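PDB 4R4X: pngf-ii from Elizabethkingia meningoseptica, which probably hydrolyses the bond between N-linked glycans and the asparagine side chains of glycoproteins, as a peptide:N-glycosidase related to PNGase F. Local coordinates for residues D243-E257 / Q338-N352. Residues are numbered along the deposited sequence; the frame is centred on the assembly and turned at random.
Sequences DAYDRTGDVFIIPQE and QLSGKEILIGAFIGN
The ring of Phe-252 lies over the backbone of Gly-347. Gly-347 CA sits 3.9 Å from the centroid of the Phe-252 ring, 19° off its normal, a CH-pi contact. The ring folds back this way because CG stands between the backbone N and the carbonyl carbon (chi1 63°). Phe-252 and Gly-347 are also a hydrogen-bonded antiparallel pair, with Phe-252 N to Gly-347 O at 3.0 Å and the return bond from Gly-347 N to Phe-252 O at 2.9 Å. Asp-250 and Phe-349 pair likewise. On the other face, Ile-253 CG2 meets Ile-344 CD1 at 4.1 Å, and Ile-253 CD1 reaches Leu-339 CD2 at 3.9 Å, at the end of helix 336-339. Strands 248-253 and 343-350 are neighbours in a large antiparallel sheet that continues from the N-terminal into the C-terminal PNGase F family region. Strands 297-303 and 216-222 flank the pair, and strand 358-367, in the second layer of a beta-sandwich, packs on the face of Val-251, Ala-348 and Ile-350. Toward Asn-352, Arg-247 CB touches Ile-350 CG2 at 3.5 Å, and one face of its guanidinium lies against Asn-352 CA. Arg-247 forms a side-on salt bridge with Asp-243: NE gives a nearly straight, in-plane bond to the syn lone pair of Asp-243 OD2 (2.7 Å, 172°), while NH2 bonds to OD1. His-358 NE2 also hydrogen-bonds to Asp-243 OD2.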
# COMPACT_ATOMS: atom_id res chain seq x y z
N ASP A 243 -16.88 -19.07 7.22
CA ASP A 243 -17.90 -18.10 7.58
C ASP A 243 -18.60 -17.62 6.30
O ASP A 243 -17.93 -17.24 5.35
CB ASP A 243 -17.25 -16.93 8.33
CG ASP A 243 -18.25 -15.92 8.88
OD1 ASP A 243 -19.47 -16.15 8.82
OD2 ASP A 243 -17.80 -14.85 9.37
N ALA A 244 -19.92 -17.62 6.28
CA ALA A 244 -20.70 -17.19 5.12
C ALA A 244 -21.01 -15.69 5.08
O ALA A 244 -21.46 -15.20 4.05
CB ALA A 244 -22.00 -17.97 5.06
N TYR A 245 -20.80 -14.98 6.18
CA TYR A 245 -21.40 -13.66 6.36
C TYR A 245 -20.51 -12.46 6.09
O TYR A 245 -19.29 -12.59 5.98
CB TYR A 245 -22.01 -13.57 7.77
CG TYR A 245 -23.15 -14.54 7.96
CD1 TYR A 245 -24.42 -14.26 7.49
CD2 TYR A 245 -22.94 -15.77 8.59
CE1 TYR A 245 -25.47 -15.15 7.65
CE2 TYR A 245 -23.98 -16.67 8.76
CZ TYR A 245 -25.24 -16.36 8.29
OH TYR A 245 -26.27 -17.24 8.46
N ASP A 246 -21.17 -11.31 5.95
CA ASP A 246 -20.51 -10.03 5.67
C ASP A 246 -20.15 -9.32 6.99
O ASP A 246 -20.98 -8.62 7.61
CB ASP A 246 -21.36 -9.12 4.76
CG ASP A 246 -22.75 -8.81 5.32
OD1 ASP A 246 -23.34 -9.65 6.04
OD2 ASP A 246 -23.27 -7.69 5.02
N ARG A 247 -18.90 -9.51 7.40
CA ARG A 247 -18.51 -9.17 8.77
C ARG A 247 -17.81 -7.82 8.84
O ARG A 247 -17.16 -7.39 7.90
CB ARG A 247 -17.55 -10.22 9.33
CG ARG A 247 -18.09 -11.63 9.32
CD ARG A 247 -19.41 -11.79 10.09
NE ARG A 247 -19.64 -13.21 10.37
CZ ARG A 247 -20.63 -13.67 11.13
NH1 ARG A 247 -21.50 -12.84 11.69
NH2 ARG A 247 -20.76 -14.98 11.32
N THR A 248 -17.97 -7.17 9.98
CA THR A 248 -17.26 -5.96 10.27
C THR A 248 -15.83 -6.33 10.59
O THR A 248 -15.58 -7.28 11.36
CB THR A 248 -17.89 -5.25 11.49
OG1 THR A 248 -19.28 -4.99 11.21
CG2 THR A 248 -17.17 -3.96 11.78
N GLY A 249 -14.92 -5.62 9.94
CA GLY A 249 -13.49 -5.73 10.12
C GLY A 249 -12.80 -4.39 10.41
O GLY A 249 -13.26 -3.30 10.03
N ASP A 250 -11.67 -4.49 11.10
CA ASP A 250 -10.81 -3.34 11.35
C ASP A 250 -9.38 -3.82 11.36
O ASP A 250 -9.08 -4.88 11.90
CB ASP A 250 -11.07 -2.74 12.74
CG ASP A 250 -11.83 -1.43 12.71
OD1 ASP A 250 -12.00 -0.79 11.65
OD2 ASP A 250 -12.27 -1.01 13.80
N VAL A 251 -8.50 -3.02 10.78
CA VAL A 251 -7.08 -3.06 11.06
C VAL A 251 -6.85 -1.84 11.94
O VAL A 251 -7.26 -0.72 11.60
CB VAL A 251 -6.23 -2.97 9.80
CG1 VAL A 251 -4.75 -3.00 10.15
CG2 VAL A 251 -6.59 -4.10 8.85
N PHE A 252 -6.25 -2.08 13.10
CA PHE A 252 -6.15 -1.07 14.14
C PHE A 252 -4.76 -1.06 14.74
O PHE A 252 -4.01 -2.03 14.62
CB PHE A 252 -7.20 -1.28 15.24
CG PHE A 252 -7.08 -2.57 15.99
CD1 PHE A 252 -7.71 -3.72 15.55
CD2 PHE A 252 -6.33 -2.64 17.17
CE1 PHE A 252 -7.59 -4.92 16.25
CE2 PHE A 252 -6.23 -3.82 17.88
CZ PHE A 252 -6.84 -4.98 17.41
N ILE A 253 -4.42 0.08 15.32
CA ILE A 253 -3.25 0.21 16.18
C ILE A 253 -3.71 0.69 17.55
O ILE A 253 -4.82 1.25 17.70
CB ILE A 253 -2.15 1.14 15.60
CG1 ILE A 253 -2.68 2.55 15.37
CG2 ILE A 253 -1.61 0.57 14.28
CD1 ILE A 253 -1.64 3.57 14.98
N ILE A 254 -2.87 0.48 18.56
CA ILE A 254 -3.22 0.81 19.93
C ILE A 254 -2.31 1.93 20.44
O ILE A 254 -1.13 1.68 20.75
CB ILE A 254 -3.13 -0.43 20.84
CG1 ILE A 254 -4.11 -1.51 20.36
CG2 ILE A 254 -3.46 -0.04 22.28
CD1 ILE A 254 -4.00 -2.83 21.07
N PRO A 255 -2.83 3.17 20.53
CA PRO A 255 -1.98 4.21 21.16
C PRO A 255 -1.79 3.99 22.66
O PRO A 255 -2.76 3.82 23.40
CB PRO A 255 -2.74 5.51 20.91
CG PRO A 255 -3.79 5.17 19.90
CD PRO A 255 -4.12 3.72 20.09
N GLN A 256 -0.54 4.00 23.10
CA GLN A 256 -0.18 3.67 24.48
C GLN A 256 0.46 4.86 25.20
O GLN A 256 1.15 4.66 26.23
CB GLN A 256 0.75 2.46 24.49
CG GLN A 256 0.03 1.16 24.13
CD GLN A 256 0.93 -0.05 24.33
OE1 GLN A 256 0.79 -0.78 25.31
NE2 GLN A 256 1.86 -0.24 23.43
N GLU A 257 0.22 6.06 24.70
CA GLU A 257 0.78 7.30 25.27
C GLU A 257 0.21 7.67 26.65
O GLU A 257 0.83 8.43 27.37
CB GLU A 257 0.60 8.49 24.34
CG GLU A 257 1.49 8.50 23.10
CD GLU A 257 1.10 7.45 22.05
OE1 GLU A 257 1.99 6.95 21.34
OE2 GLU A 257 -0.10 7.11 21.95
N GLN A 338 1.87 9.11 14.40
CA GLN A 338 1.56 8.09 15.38
C GLN A 338 2.36 6.81 15.12
O GLN A 338 2.54 6.01 16.03
CB GLN A 338 0.04 7.82 15.36
CG GLN A 338 -0.50 6.84 16.39
CD GLN A 338 -0.40 7.34 17.83
OE1 GLN A 338 -0.04 6.60 18.74
NE2 GLN A 338 -0.71 8.61 18.02
N LEU A 339 2.85 6.61 13.89
CA LEU A 339 3.56 5.36 13.51
C LEU A 339 5.07 5.47 13.53
O LEU A 339 5.75 4.50 13.85
CB LEU A 339 3.14 4.93 12.12
CG LEU A 339 1.67 4.55 11.91
CD1 LEU A 339 1.36 4.58 10.42
CD2 LEU A 339 1.39 3.19 12.50
N SER A 340 5.60 6.64 13.18
CA SER A 340 7.03 6.79 12.89
C SER A 340 7.89 6.40 14.09
O SER A 340 7.66 6.87 15.22
CB SER A 340 7.34 8.24 12.49
OG SER A 340 8.67 8.35 12.04
N GLY A 341 8.86 5.52 13.84
CA GLY A 341 9.91 5.21 14.81
C GLY A 341 9.43 4.55 16.10
O GLY A 341 10.08 4.70 17.13
N LYS A 342 8.30 3.87 16.06
CA LYS A 342 7.72 3.26 17.24
C LYS A 342 7.62 1.77 17.07
O LYS A 342 7.44 1.26 15.96
CB LYS A 342 6.30 3.75 17.47
CG LYS A 342 6.17 5.20 17.87
CD LYS A 342 4.86 5.42 18.59
CE LYS A 342 4.84 6.76 19.29
NZ LYS A 342 4.28 7.80 18.40
N GLU A 343 7.68 1.08 18.20
CA GLU A 343 7.23 -0.30 18.25
C GLU A 343 5.73 -0.22 18.55
O GLU A 343 5.32 0.23 19.63
CB GLU A 343 8.00 -1.10 19.31
CG GLU A 343 7.59 -2.57 19.34
CD GLU A 343 8.51 -3.42 20.21
OE1 GLU A 343 8.98 -2.94 21.26
OE2 GLU A 343 8.75 -4.58 19.82
N ILE A 344 4.91 -0.61 17.59
CA ILE A 344 3.46 -0.43 17.71
C ILE A 344 2.78 -1.76 17.95
O ILE A 344 3.28 -2.80 17.50
CB ILE A 344 2.87 0.21 16.44
CG1 ILE A 344 2.96 -0.73 15.23
CG2 ILE A 344 3.57 1.53 16.18
CD1 ILE A 344 2.40 -0.18 13.93
N LEU A 345 1.67 -1.72 18.68
CA LEU A 345 0.74 -2.84 18.73
C LEU A 345 -0.25 -2.66 17.58
O LEU A 345 -1.03 -1.69 17.57
CB LEU A 345 -0.02 -2.86 20.06
CG LEU A 345 0.83 -3.15 21.30
CD1 LEU A 345 0.07 -2.76 22.56
CD2 LEU A 345 1.20 -4.63 21.34
N ILE A 346 -0.24 -3.62 16.65
CA ILE A 346 -1.08 -3.60 15.45
C ILE A 346 -1.90 -4.89 15.35
O ILE A 346 -1.39 -6.00 15.61
CB ILE A 346 -0.27 -3.33 14.15
CG1 ILE A 346 -1.16 -3.40 12.90
CG2 ILE A 346 0.88 -4.32 14.00
CD1 ILE A 346 -0.55 -2.71 11.69
N GLY A 347 -3.18 -4.74 15.03
CA GLY A 347 -4.08 -5.89 15.03
C GLY A 347 -5.10 -5.89 13.92
O GLY A 347 -5.27 -4.92 13.18
N ALA A 348 -5.76 -7.03 13.79
CA ALA A 348 -6.85 -7.16 12.86
C ALA A 348 -8.00 -7.82 13.59
O ALA A 348 -7.78 -8.68 14.44
CB ALA A 348 -6.41 -7.98 11.67
N PHE A 349 -9.21 -7.37 13.29
CA PHE A 349 -10.44 -7.87 13.88
C PHE A 349 -11.40 -8.22 12.76
O PHE A 349 -11.55 -7.44 11.83
CB PHE A 349 -11.08 -6.80 14.78
CG PHE A 349 -12.54 -7.00 15.10
CD1 PHE A 349 -12.96 -7.98 15.99
CD2 PHE A 349 -13.50 -6.16 14.55
CE1 PHE A 349 -14.31 -8.14 16.28
CE2 PHE A 349 -14.85 -6.29 14.87
CZ PHE A 349 -15.26 -7.28 15.73
N ILE A 350 -12.00 -9.40 12.84
CA ILE A 350 -13.21 -9.70 12.06
C ILE A 350 -14.22 -10.35 13.01
O ILE A 350 -14.01 -11.48 13.48
CB ILE A 350 -12.92 -10.63 10.85
CG1 ILE A 350 -11.90 -9.99 9.91
CG2 ILE A 350 -14.23 -10.90 10.11
CD1 ILE A 350 -11.39 -10.90 8.80
N GLY A 351 -15.29 -9.63 13.31
CA GLY A 351 -16.30 -10.13 14.21
C GLY A 351 -17.06 -11.26 13.55
O GLY A 351 -17.77 -11.02 12.58
N ASN A 352 -16.93 -12.47 14.07
CA ASN A 352 -17.63 -13.61 13.55
C ASN A 352 -17.84 -14.66 14.64
O ASN A 352 -17.23 -14.59 15.71
CB ASN A 352 -16.84 -14.24 12.38
CG ASN A 352 -15.59 -14.99 12.84
OD1 ASN A 352 -15.62 -16.22 13.03
ND2 ASN A 352 -14.51 -14.26 13.03
O HOH W 1 -19.32 -8.68 12.01
O HOH W 2 2.90 1.64 21.21